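Local coordinates for protein copper-transporting atpase (Sulfolobus solfataricus, PDB 2YJ6) that probably uses ATP hydrolysis to move copper or related metal ions across the cell membrane, this chain being the nucleotide-binding catalytic part, at residues Lys106-Lys111 with Val121-Glu126; Asn115-Ala120 with Ser130-Asp135; Asn199-Ile204 with Ala215-Ser220. The protein carries 1 engineered substitution. All blocks are in the same frame, centred on the assembly; numbering follows the deposited sequence.

Contact 1 of 3, residues Lys106-Lys111 with Val121-Glu126. With A99 (5'-O-[(S)-hydroxy{[(R)-hydroxy({(S)-hydroxy[(1S)-1-(2-nitrophenyl)ethoxy]phosphoryl}oxy)phosphoryl]oxy}phosphoryl]adenosine), chain C.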
loop_
_atom_site.group_PDB
_atom_site.type_symbol
_atom_site.label_atom_id
_atom_site.label_comp_id
_atom_site.label_asym_id
_atom_site.label_seq_id
_atom_site.Cartn_x
_atom_site.Cartn_y
_atom_site.Cartn_z
ATOM N N LYS A 106 -12.448 -12.591 -30.414
ATOM C CA LYS A 106 -12.984 -11.523 -29.573
ATOM C C LYS A 106 -11.865 -10.724 -28.941
ATOM O O LYS A 106 -10.852 -11.283 -28.544
ATOM C CB LYS A 106 -13.872 -12.097 -28.460
ATOM C CG LYS A 106 -15.106 -12.835 -28.954
ATOM C CD LYS A 106 -15.690 -13.734 -27.880
ATOM C CE LYS A 106 -17.147 -14.056 -28.196
ATOM N NZ LYS A 106 -17.812 -14.916 -27.176
ATOM N N ILE A 107 -12.057 -9.416 -28.831
ATOM C CA ILE A 107 -11.085 -8.558 -28.176
ATOM C C ILE A 107 -11.478 -8.276 -26.718
ATOM O O ILE A 107 -12.564 -7.772 -26.447
ATOM C CB ILE A 107 -10.935 -7.213 -28.914
ATOM C CG1 ILE A 107 -10.423 -7.431 -30.339
ATOM C CG2 ILE A 107 -9.986 -6.303 -28.162
ATOM C CD1 ILE A 107 -11.419 -8.129 -31.254
ATOM N N ILE A 108 -10.566 -8.574 -25.796
ATOM C CA ILE A 108 -10.833 -8.492 -24.364
ATOM C C ILE A 108 -9.947 -7.460 -23.680
ATOM O O ILE A 108 -8.722 -7.543 -23.758
ATOM C CB ILE A 108 -10.598 -9.870 -23.696
ATOM C CG1 ILE A 108 -11.607 -10.891 -24.226
ATOM C CG2 ILE A 108 -10.689 -9.769 -22.180
ATOM C CD1 ILE A 108 -11.040 -11.855 -25.215
ATOM N N GLU A 109 -10.554 -6.491 -23.008
ATOM C CA GLU A 109 -9.788 -5.545 -22.203
ATOM C C GLU A 109 -10.204 -5.666 -20.743
ATOM O O GLU A 109 -11.371 -5.958 -20.455
ATOM C CB GLU A 109 -9.997 -4.111 -22.701
ATOM C CG GLU A 109 -9.957 -3.972 -24.220
ATOM C CD GLU A 109 -10.566 -2.662 -24.710
ATOM O OE1 GLU A 109 -9.859 -1.630 -24.648
ATOM O OE2 GLU A 109 -11.746 -2.665 -25.155
ATOM N N VAL A 110 -9.251 -5.460 -19.835
ATOM C CA VAL A 110 -9.522 -5.383 -18.394
ATOM C C VAL A 110 -8.893 -4.109 -17.833
ATOM O O VAL A 110 -7.685 -3.928 -17.974
ATOM C CB VAL A 110 -8.885 -6.566 -17.625
ATOM C CG1 VAL A 110 -9.326 -6.548 -16.178
ATOM C CG2 VAL A 110 -9.198 -7.916 -18.279
ATOM N N LYS A 111 -9.672 -3.234 -17.189
ATOM C CA LYS A 111 -9.105 -1.993 -16.627
ATOM C C LYS A 111 -9.920 -1.325 -15.505
ATOM O O LYS A 111 -10.918 -1.872 -15.051
ATOM C CB LYS A 111 -8.839 -0.975 -17.744
ATOM C CG LYS A 111 -10.089 -0.527 -18.483
ATOM C CD LYS A 111 -9.733 -0.012 -19.870
ATOM C CE LYS A 111 -10.713 -0.541 -20.898
ATOM N NZ LYS A 111 -10.937 -2.010 -20.672
ATOM N N VAL A 121 -14.524 -5.388 -17.342
ATOM C CA VAL A 121 -14.188 -6.304 -18.430
ATOM C C VAL A 121 -14.987 -5.943 -19.680
ATOM O O VAL A 121 -16.223 -5.952 -19.653
ATOM C CB VAL A 121 -14.503 -7.784 -18.048
ATOM C CG1 VAL A 121 -14.075 -8.742 -19.152
ATOM C CG2 VAL A 121 -13.840 -8.163 -16.742
ATOM N N TYR A 122 -14.278 -5.619 -20.760
ATOM C CA TYR A 122 -14.870 -5.303 -22.058
ATOM C C TYR A 122 -14.697 -6.413 -23.086
ATOM O O TYR A 122 -13.609 -6.976 -23.211
ATOM C CB TYR A 122 -14.250 -4.017 -22.611
ATOM C CG TYR A 122 -14.543 -2.822 -21.761
ATOM C CD1 TYR A 122 -13.870 -2.615 -20.580
ATOM C CD2 TYR A 122 -15.528 -1.918 -22.123
ATOM C CE1 TYR A 122 -14.145 -1.518 -19.780
ATOM C CE2 TYR A 122 -15.827 -0.824 -21.329
ATOM C CZ TYR A 122 -15.130 -0.625 -20.159
ATOM O OH TYR A 122 -15.413 0.468 -19.361
ATOM N N ILE A 123 -15.761 -6.721 -23.829
ATOM C CA ILE A 123 -15.657 -7.635 -24.962
ATOM C C ILE A 123 -16.136 -6.960 -26.243
ATOM O O ILE A 123 -17.320 -6.645 -26.383
ATOM C CB ILE A 123 -16.406 -8.965 -24.737
ATOM C CG1 ILE A 123 -15.805 -9.701 -23.539
ATOM C CG2 ILE A 123 -16.324 -9.837 -25.972
ATOM C CD1 ILE A 123 -16.314 -11.098 -23.383
ATOM N N ASN A 124 -15.192 -6.727 -27.156
ATOM C CA ASN A 124 -15.432 -5.956 -28.376
ATOM C C ASN A 124 -16.081 -4.588 -28.096
ATOM O O ASN A 124 -17.003 -4.175 -28.789
ATOM C CB ASN A 124 -16.224 -6.777 -29.408
ATOM C CG ASN A 124 -15.384 -7.911 -30.034
ATOM O OD1 ASN A 124 -14.185 -7.750 -30.264
ATOM N ND2 ASN A 124 -16.017 -9.054 -30.303
ATOM N N GLY A 125 -15.577 -3.896 -27.075
ATOM C CA GLY A 125 -16.051 -2.567 -26.723
ATOM C C GLY A 125 -17.253 -2.481 -25.782
ATOM O O GLY A 125 -17.615 -1.391 -25.359
ATOM N N GLU A 126 -17.873 -3.617 -25.462
ATOM C CA GLU A 126 -19.063 -3.655 -24.599
ATOM C C GLU A 126 -18.709 -4.071 -23.164
ATOM O O GLU A 126 -18.130 -5.131 -22.957
ATOM C CB GLU A 126 -20.102 -4.624 -25.197
ATOM C CG GLU A 126 -21.401 -4.830 -24.382
ATOM C CD GLU A 126 -22.440 -5.735 -25.097
ATOM O OE1 GLU A 126 -22.077 -6.821 -25.597
ATOM O OE2 GLU A 126 -23.625 -5.351 -25.165
HETATM C "C'" A99 C . -3.172 -2.308 -6.194
HETATM N N1 A99 C . -5.391 -5.412 -14.914
HETATM C C2 A99 C . -6.480 -4.665 -14.646
HETATM N N3 A99 C . -6.411 -3.385 -14.259
HETATM C C4 A99 C . -5.206 -2.765 -14.126
HETATM C C5 A99 C . -3.972 -3.522 -14.398
HETATM C C6 A99 C . -4.126 -4.935 -14.814
HETATM N N6 A99 C . -3.052 -5.720 -15.096
HETATM N N7 A99 C . -2.945 -2.680 -14.181
HETATM C C8 A99 C . -3.472 -1.491 -13.801
HETATM N N9 A99 C . -4.815 -1.543 -13.759
HETATM P PA A99 C . -1.231 1.635 -11.337
HETATM P PB A99 C . -1.178 0.598 -8.742
HETATM P PG A99 C . -3.047 0.368 -6.623
HETATM O "O'L" A99 C . -5.616 -2.065 -4.845
HETATM O "O'M" A99 C . -5.990 -3.381 -3.228
HETATM C "C1'" A99 C . -3.393 -3.345 -2.487
HETATM O O1A A99 C . -1.497 2.939 -10.619
HETATM C C1B A99 C . -5.712 -0.424 -13.405
HETATM O O1B A99 C . -0.143 -0.448 -8.382
HETATM O O1G A99 C . -1.800 0.496 -5.775
HETATM C "C2'" A99 C . -3.827 -2.949 -3.741
HETATM N "N2'" A99 C . -5.201 -2.787 -3.952
HETATM O "O2'" A99 C . -7.317 -0.056 -11.668
HETATM O O2A A99 C . 0.072 1.410 -12.061
HETATM C C2B A99 C . -5.954 -0.423 -11.910
HETATM O O2B A99 C . -0.942 2.055 -8.402
HETATM O O2G A99 C . -3.810 -1.015 -6.250
HETATM C "C3'" A99 C . -2.819 -2.718 -4.810
HETATM O "O3'" A99 C . -5.570 1.260 -10.210
HETATM O O3A A99 C . -1.447 0.426 -10.314
HETATM C C3B A99 C . -5.007 0.625 -11.366
HETATM O O3B A99 C . -2.617 0.140 -8.162
HETATM O O3G A99 C . -4.067 1.488 -6.588
HETATM C "C4'" A99 C . -1.479 -2.924 -4.511
HETATM O "O4'" A99 C . -5.058 0.814 -13.726
HETATM C C4B A99 C . -4.841 1.585 -12.537
HETATM C "C5'" A99 C . -1.093 -3.312 -3.235
HETATM O "O5'" A99 C . -2.443 1.320 -12.348
HETATM C C5B A99 C . -3.481 2.277 -12.565
HETATM C "C6'" A99 C . -2.040 -3.522 -2.241
HETATM C "CM'" A99 C . -1.916 -2.395 -7.057
HETATM O O HOH W 1 -13.244 -5.008 -26.078
#
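The ring of Tyr122 has the backbone carbonyl of Glu109 beside its edge, near the ring plane, and the carbonyl O of Gly125 at its edge in plane, while the end of Lys111 approaches obliquely. The setting is a beta hairpin, strands 106-112 and 119-123, in the antiparallel sheet of the nucleotide-binding domain. Lys111 reaches the ring by starting with CG between its backbone N and carbonyl carbon (chi1 63°) and bending further out, until its CE rests 3.7 Å from CE1 of Tyr122. Replacing the tyrosine by an alanine would probably take away the ring against which the end of Lys111 rests and set its ammonium free to turn. Beneath these side chains Glu109 and Tyr122 form a hydrogen-bonded antiparallel pair, with Tyr122 N 2.9 Å from Glu109 O. Ile108 and Ile123 point to the opposite face, where Tyr58 of helix 53-63 meets Ile123. On that face too, nearer the nucleotide, Val110 CG1 lies 3.7 Å from C2 of the adenine. At the far end Asn124, the second residue of the type I' turn that runs from Ile123 to Glu126, grips Ile107 twice. Its N gives a bond to Ile107 O in the carbonyl plane, 2.9 Å long, whereas its OD1 takes Ile107 N at 3.1 Å from well above the amide carbonyl plane (50°). Gly125 follows at backbone angles that call for glycine. One water ties turn to strand: it accepts from Gly125 N and donates to Ile107 O and to Glu109 OE2, the last at 2.9 Å.

Contact 2 of 3, residues Asn115-Ala120 with Ser130-Asp135. With A99 (5'-O-[(S)-hydroxy{[(R)-hydroxy({(S)-hydroxy[(1S)-1-(2-nitrophenyl)ethoxy]phosphoryl}oxy)phosphoryl]oxy}phosphoryl]adenosine), chain C.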
loop_
_atom_site.group_PDB
_atom_site.type_symbol
_atom_site.label_atom_id
_atom_site.label_comp_id
_atom_site.label_asym_id
_atom_site.label_seq_id
_atom_site.Cartn_x
_atom_site.Cartn_y
_atom_site.Cartn_z
ATOM N N ASN A 115 -17.717 4.076 -11.548
ATOM C CA ASN A 115 -18.626 4.495 -10.463
ATOM C C ASN A 115 -18.450 3.834 -9.076
ATOM O O ASN A 115 -17.826 4.408 -8.186
ATOM C CB ASN A 115 -20.082 4.387 -10.927
ATOM N N ASN A 116 -19.018 2.643 -8.894
ATOM C CA ASN A 116 -18.941 1.927 -7.615
ATOM C C ASN A 116 -18.093 0.652 -7.646
ATOM O O ASN A 116 -17.908 0.010 -6.615
ATOM C CB ASN A 116 -20.344 1.572 -7.112
ATOM C CG ASN A 116 -20.794 2.449 -5.955
ATOM O OD1 ASN A 116 -19.996 3.188 -5.371
ATOM N ND2 ASN A 116 -22.081 2.361 -5.612
ATOM N N ASN A 117 -17.596 0.278 -8.823
ATOM C CA ASN A 117 -16.719 -0.883 -8.960
ATOM C C ASN A 117 -15.262 -0.446 -9.125
ATOM O O ASN A 117 -14.976 0.731 -9.359
ATOM C CB ASN A 117 -17.140 -1.745 -10.157
ATOM C CG ASN A 117 -18.605 -2.212 -10.073
ATOM O OD1 ASN A 117 -19.424 -1.876 -10.934
ATOM N ND2 ASN A 117 -18.931 -2.990 -9.038
ATOM N N ASP A 118 -14.344 -1.399 -9.022
ATOM C CA ASP A 118 -12.927 -1.102 -9.180
ATOM C C ASP A 118 -12.437 -1.465 -10.590
ATOM O O ASP A 118 -11.763 -0.668 -11.241
ATOM C CB ASP A 118 -12.101 -1.847 -8.116
ATOM C CG ASP A 118 -12.496 -1.481 -6.684
ATOM O OD1 ASP A 118 -12.626 -0.278 -6.365
ATOM O OD2 ASP A 118 -12.667 -2.407 -5.862
ATOM N N ILE A 119 -12.788 -2.658 -11.064
ATOM C CA ILE A 119 -12.253 -3.178 -12.322
ATOM C C ILE A 119 -13.351 -3.621 -13.317
ATOM O O ILE A 119 -14.375 -4.166 -12.907
ATOM C CB ILE A 119 -11.310 -4.377 -12.061
ATOM C CG1 ILE A 119 -10.157 -3.975 -11.124
ATOM C CG2 ILE A 119 -10.791 -4.963 -13.386
ATOM C CD1 ILE A 119 -9.307 -2.823 -11.641
ATOM N N ALA A 120 -13.122 -3.418 -14.616
ATOM C CA ALA A 120 -14.136 -3.721 -15.627
ATOM C C ALA A 120 -13.631 -4.555 -16.808
ATOM O O ALA A 120 -12.470 -4.434 -17.236
ATOM C CB ALA A 120 -14.801 -2.440 -16.120
ATOM N N SER A 130 -17.637 -7.071 -13.940
ATOM C CA SER A 130 -16.781 -6.239 -13.070
ATOM C C SER A 130 -16.298 -6.971 -11.814
ATOM O O SER A 130 -16.862 -8.013 -11.411
ATOM C CB SER A 130 -17.492 -4.927 -12.678
ATOM O OG SER A 130 -18.745 -5.183 -12.059
ATOM N N PHE A 131 -15.248 -6.427 -11.210
ATOM C CA PHE A 131 -14.713 -6.920 -9.942
ATOM C C PHE A 131 -14.630 -5.797 -8.898
ATOM O O PHE A 131 -14.456 -4.627 -9.229
ATOM C CB PHE A 131 -13.274 -7.421 -10.090
ATOM C CG PHE A 131 -13.085 -8.622 -10.970
ATOM C CD1 PHE A 131 -12.869 -8.477 -12.333
ATOM C CD2 PHE A 131 -13.006 -9.886 -10.419
ATOM C CE1 PHE A 131 -12.655 -9.568 -13.137
ATOM C CE2 PHE A 131 -12.789 -11.001 -11.216
ATOM C CZ PHE A 131 -12.598 -10.844 -12.584
ATOM N N ASN A 132 -14.712 -6.175 -7.628
ATOM C CA ASN A 132 -14.272 -5.317 -6.538
ATOM C C ASN A 132 -13.096 -5.964 -5.833
ATOM O O ASN A 132 -13.130 -7.152 -5.511
ATOM C CB ASN A 132 -15.394 -5.056 -5.539
ATOM C CG ASN A 132 -16.421 -4.099 -6.075
ATOM O OD1 ASN A 132 -16.075 -3.116 -6.728
ATOM N ND2 ASN A 132 -17.692 -4.386 -5.824
ATOM N N ILE A 133 -12.068 -5.160 -5.577
ATOM C CA ILE A 133 -10.787 -5.633 -5.069
ATOM C C ILE A 133 -10.392 -4.884 -3.800
ATOM O O ILE A 133 -10.557 -3.664 -3.732
ATOM C CB ILE A 133 -9.710 -5.437 -6.147
ATOM C CG1 ILE A 133 -9.965 -6.418 -7.288
ATOM C CG2 ILE A 133 -8.324 -5.621 -5.569
ATOM C CD1 ILE A 133 -9.026 -6.273 -8.439
ATOM N N SER A 134 -9.887 -5.616 -2.805
ATOM C CA SER A 134 -9.488 -5.031 -1.515
ATOM C C SER A 134 -8.130 -5.513 -0.991
ATOM O O SER A 134 -7.577 -6.497 -1.477
ATOM C CB SER A 134 -10.542 -5.304 -0.442
ATOM O OG SER A 134 -11.782 -4.716 -0.789
ATOM N N ASP A 135 -7.620 -4.793 0.011
ATOM C CA ASP A 135 -6.377 -5.108 0.717
ATOM C C ASP A 135 -6.811 -5.788 2.011
ATOM O O ASP A 135 -8.009 -5.839 2.295
ATOM C CB ASP A 135 -5.639 -3.794 1.043
ATOM C CG ASP A 135 -4.124 -3.963 1.199
ATOM O OD1 ASP A 135 -3.653 -5.042 1.621
ATOM O OD2 ASP A 135 -3.402 -2.985 0.894
HETATM C "C'" A99 C . -3.172 -2.308 -6.194
HETATM N N1 A99 C . -5.391 -5.412 -14.914
HETATM C C2 A99 C . -6.480 -4.665 -14.646
HETATM N N3 A99 C . -6.411 -3.385 -14.259
HETATM C C4 A99 C . -5.206 -2.765 -14.126
HETATM C C5 A99 C . -3.972 -3.522 -14.398
HETATM C C6 A99 C . -4.126 -4.935 -14.814
HETATM N N6 A99 C . -3.052 -5.720 -15.096
HETATM N N7 A99 C . -2.945 -2.680 -14.181
HETATM C C8 A99 C . -3.472 -1.491 -13.801
HETATM N N9 A99 C . -4.815 -1.543 -13.759
HETATM P PA A99 C . -1.231 1.635 -11.337
HETATM P PB A99 C . -1.178 0.598 -8.742
HETATM P PG A99 C . -3.047 0.368 -6.623
HETATM O "O'L" A99 C . -5.616 -2.065 -4.845
HETATM O "O'M" A99 C . -5.990 -3.381 -3.228
HETATM C "C1'" A99 C . -3.393 -3.345 -2.487
HETATM O O1A A99 C . -1.497 2.939 -10.619
HETATM C C1B A99 C . -5.712 -0.424 -13.405
HETATM O O1B A99 C . -0.143 -0.448 -8.382
HETATM O O1G A99 C . -1.800 0.496 -5.775
HETATM C "C2'" A99 C . -3.827 -2.949 -3.741
HETATM N "N2'" A99 C . -5.201 -2.787 -3.952
HETATM O "O2'" A99 C . -7.317 -0.056 -11.668
HETATM O O2A A99 C . 0.072 1.410 -12.061
HETATM C C2B A99 C . -5.954 -0.423 -11.910
HETATM O O2B A99 C . -0.942 2.055 -8.402
HETATM O O2G A99 C . -3.810 -1.015 -6.250
HETATM C "C3'" A99 C . -2.819 -2.718 -4.810
HETATM O "O3'" A99 C . -5.570 1.260 -10.210
HETATM O O3A A99 C . -1.447 0.426 -10.314
HETATM C C3B A99 C . -5.007 0.625 -11.366
HETATM O O3B A99 C . -2.617 0.140 -8.162
HETATM O O3G A99 C . -4.067 1.488 -6.588
HETATM C "C4'" A99 C . -1.479 -2.924 -4.511
HETATM O "O4'" A99 C . -5.058 0.814 -13.726
HETATM C C4B A99 C . -4.841 1.585 -12.537
HETATM C "C5'" A99 C . -1.093 -3.312 -3.235
HETATM O "O5'" A99 C . -2.443 1.320 -12.348
HETATM C C5B A99 C . -3.481 2.277 -12.565
HETATM C "C6'" A99 C . -2.040 -3.522 -2.241
HETATM C "CM'" A99 C . -1.916 -2.395 -7.057
#
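Asp118 and Asn132 each hold CG anti to their own carbonyl carbon (chi1 -59° and -74°), which swings the carboxylate of one and the amide of the other across the gap between their chains. They meet at a classic beta bulge, where Asp118 and Ile119 together face Phe131, at the start of the hairpin of strands 119-123 and 126-134 in the nucleotide-binding domain. Phe131 O therefore takes two N-H groups: Asp118 N, 3.2 Å away, lies in the carbonyl plane, and Ile119 N comes in tilted from it. Asp118 N also has a weak second bond to Asn132 OD1. The carboxylate reaches one residue further, its OD2 accepting from Ile133 N at 2.8 Å through the anti lone pair, so a side-chain oxygen, not a backbone carbonyl, takes the N-H of Ile133 beside the bulge. Carboxylate and amide planes are turned 73° apart. Regular pairing resumes at Ile119, whose O receives Phe131 N at 3.0 Å. On the face of Ile119 and Phe131 the packing is apolar: Ile119 CG1 touches Ile133 CD1 at 3.7 Å, and Phe49 and Ile74 adjoin the phenylalanine. Asp135, just past the strand, is hydrogen-bonded to Thr40 and Thr43 and passes beside the nitrophenyl group. The branch of Ile119 beyond CG1 goes to the nucleotide, its CD1 lying 3.4 Å from the ribose O2'.

Contact 3 of 3, residues Asn199-Ile204 with Ala215-Ser220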
loop_
_atom_site.group_PDB
_atom_site.type_symbol
_atom_site.label_atom_id
_atom_site.label_comp_id
_atom_site.label_asym_id
_atom_site.label_seq_id
_atom_site.Cartn_x
_atom_site.Cartn_y
_atom_site.Cartn_z
ATOM N N ASN A 199 6.214 21.456 12.750
ATOM C CA ASN A 199 6.195 20.034 13.082
ATOM C C ASN A 199 7.462 19.260 12.724
ATOM O O ASN A 199 8.088 19.532 11.708
ATOM C CB ASN A 199 4.979 19.387 12.432
ATOM C CG ASN A 199 3.686 20.067 12.834
ATOM O OD1 ASN A 199 2.826 19.459 13.473
ATOM N ND2 ASN A 199 3.549 21.340 12.473
ATOM N N LYS A 200 7.838 18.308 13.577
ATOM C CA LYS A 200 8.951 17.408 13.294
ATOM C C LYS A 200 8.392 16.030 12.932
ATOM O O LYS A 200 7.710 15.391 13.736
ATOM C CB LYS A 200 9.895 17.319 14.489
ATOM C CG LYS A 200 10.806 18.534 14.643
ATOM C CD LYS A 200 11.463 18.859 13.317
ATOM C CE LYS A 200 12.768 19.602 13.509
ATOM N NZ LYS A 200 13.471 19.784 12.199
ATOM N N VAL A 201 8.675 15.574 11.716
ATOM C CA VAL A 201 7.894 14.480 11.142
ATOM C C VAL A 201 8.636 13.150 11.000
ATOM O O VAL A 201 9.655 13.060 10.316
ATOM C CB VAL A 201 7.292 14.899 9.778
ATOM C CG1 VAL A 201 6.560 13.735 9.125
ATOM C CG2 VAL A 201 6.359 16.080 9.963
ATOM N N LEU A 202 8.107 12.119 11.652
ATOM C CA LEU A 202 8.522 10.751 11.379
ATOM C C LEU A 202 7.499 10.031 10.465
ATOM O O LEU A 202 6.288 10.016 10.744
ATOM C CB LEU A 202 8.746 9.982 12.675
ATOM C CG LEU A 202 9.332 8.586 12.442
ATOM C CD1 LEU A 202 10.182 8.135 13.614
ATOM C CD2 LEU A 202 8.231 7.568 12.121
ATOM N N MET A 203 7.992 9.462 9.368
ATOM C CA MET A 203 7.122 8.839 8.366
ATOM C C MET A 203 7.528 7.400 8.068
ATOM O O MET A 203 8.710 7.108 7.922
ATOM C CB MET A 203 7.085 9.641 7.054
ATOM C CG MET A 203 6.299 8.916 5.943
ATOM S SD MET A 203 6.136 9.729 4.338
ATOM C CE MET A 203 4.715 10.752 4.650
ATOM N N ILE A 204 6.528 6.520 8.002
ATOM C CA ILE A 204 6.706 5.108 7.662
ATOM C C ILE A 204 6.018 4.800 6.317
ATOM O O ILE A 204 4.839 5.095 6.154
ATOM C CB ILE A 204 6.093 4.207 8.755
ATOM C CG1 ILE A 204 6.642 4.585 10.134
ATOM C CG2 ILE A 204 6.363 2.736 8.462
ATOM C CD1 ILE A 204 5.612 4.587 11.230
ATOM N N ALA A 215 11.952 10.865 1.590
ATOM C CA ALA A 215 13.225 11.609 1.526
ATOM C C ALA A 215 13.143 12.976 2.220
ATOM O O ALA A 215 14.136 13.534 2.693
ATOM C CB ALA A 215 13.661 11.783 0.083
ATOM N N LEU A 216 11.936 13.504 2.251
ATOM C CA LEU A 216 11.662 14.807 2.812
ATOM C C LEU A 216 11.391 14.792 4.328
ATOM O O LEU A 216 11.443 15.836 4.974
ATOM C CB LEU A 216 10.447 15.365 2.080
ATOM C CG LEU A 216 10.219 16.843 1.838
ATOM C CD1 LEU A 216 11.533 17.588 1.584
ATOM C CD2 LEU A 216 9.276 16.926 0.651
ATOM N N ALA A 217 11.077 13.636 4.902
ATOM C CA ALA A 217 10.716 13.618 6.329
ATOM C C ALA A 217 11.951 13.725 7.219
ATOM O O ALA A 217 13.073 13.428 6.787
ATOM C CB ALA A 217 9.933 12.391 6.679
ATOM N N ASP A 218 11.739 14.163 8.459
ATOM C CA ASP A 218 12.826 14.316 9.420
ATOM C C ASP A 218 13.464 12.965 9.760
ATOM O O ASP A 218 14.689 12.848 9.808
ATOM C CB ASP A 218 12.344 15.074 10.681
ATOM C CG ASP A 218 11.985 16.542 10.374
ATOM O OD1 ASP A 218 12.911 17.360 10.127
ATOM O OD2 ASP A 218 10.780 16.864 10.323
ATOM N N VAL A 219 12.622 11.961 10.007
ATOM C CA VAL A 219 13.077 10.596 10.229
ATOM C C VAL A 219 12.233 9.643 9.376
ATOM O O VAL A 219 11.020 9.578 9.536
ATOM C CB VAL A 219 12.954 10.157 11.709
ATOM C CG1 VAL A 219 13.224 8.649 11.843
ATOM C CG2 VAL A 219 13.902 10.960 12.608
ATOM N N SER A 220 12.883 8.909 8.476
ATOM C CA SER A 220 12.176 7.991 7.609
ATOM C C SER A 220 12.315 6.538 8.062
ATOM O O SER A 220 13.395 6.113 8.487
ATOM C CB SER A 220 12.642 8.165 6.158
ATOM O OG SER A 220 14.048 8.095 6.065
#
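Ala217 turns its methyl toward strand 201-205, where CB sits 3.7 Å from Val201 O and 4.0 Å from Met203 CB. So small a side chain probably helps the chain leaving helix 211-216 to come this close to the strand. Asp218 follows and carries the polar part of the contact. With CG anti to its own carbonyl carbon (chi1 -67°), its carboxylate extends back along the edge of the neighbouring strand, and OD2 accepts from Val201 N at 2.8 Å in an almost straight bond (175°), on the anti side. The other oxygen, OD1, forms a salt bridge with Lys200 NZ at 3.2 Å. The lysine, bent at its second torsion, brings the ammonium in from above the carboxylate plane (55° out of it), so the two oxygens are held in quite different ways. The backbone N of Asp218 adds a weak bond to Val201 O. These residues close a beta-alpha-beta unit, strand 201-205, helix 211-216 and strand 219-223, in the parallel part of the Rossmann-like core of the haloacid dehalogenase fold. Asn209, in the connection ahead of the helix, and Lys187, near Met203, bind ATP in another structure of this protein. Val219 begins the parallel pairing proper: its N reaches Val201 O at 3.2 Å, and its O accepts from Met203 N at 3.0 Å, nearly in line with the carbonyl bond. Its side chain points to the face shared with Leu202, and CG1 touches Leu202 CD1 at 3.6 Å. Ser220 turns to the Met203 face, near Leu214 of the helix, and its N is bonded to Asp235; across the strands its CA-H approaches Met203 O, CA and O being 3.6 Å apart.

Contacts 1 and 2 share strand 119-123 and the same antiparallel sheet: it pairs with strand 106-112 in the first and with strand 126-134 in the second. Val110 and Ile119 pack on each other where the two meet, and both contacts touch the nucleotide. Contact 1 lies at the surface, with a water, a turn asparagine and a lysine beside a tyrosine; contact 2 is partly buried and marked by a bulge. Contact 3, also partly buried but with mostly buried strand residues, joins two parallel strands of the mixed sheet, its centre about 33 Å from that of contact 2. In contacts 2 and 3 an aspartate accepts a strand N-H, but only contact 3 adds a salt bridge.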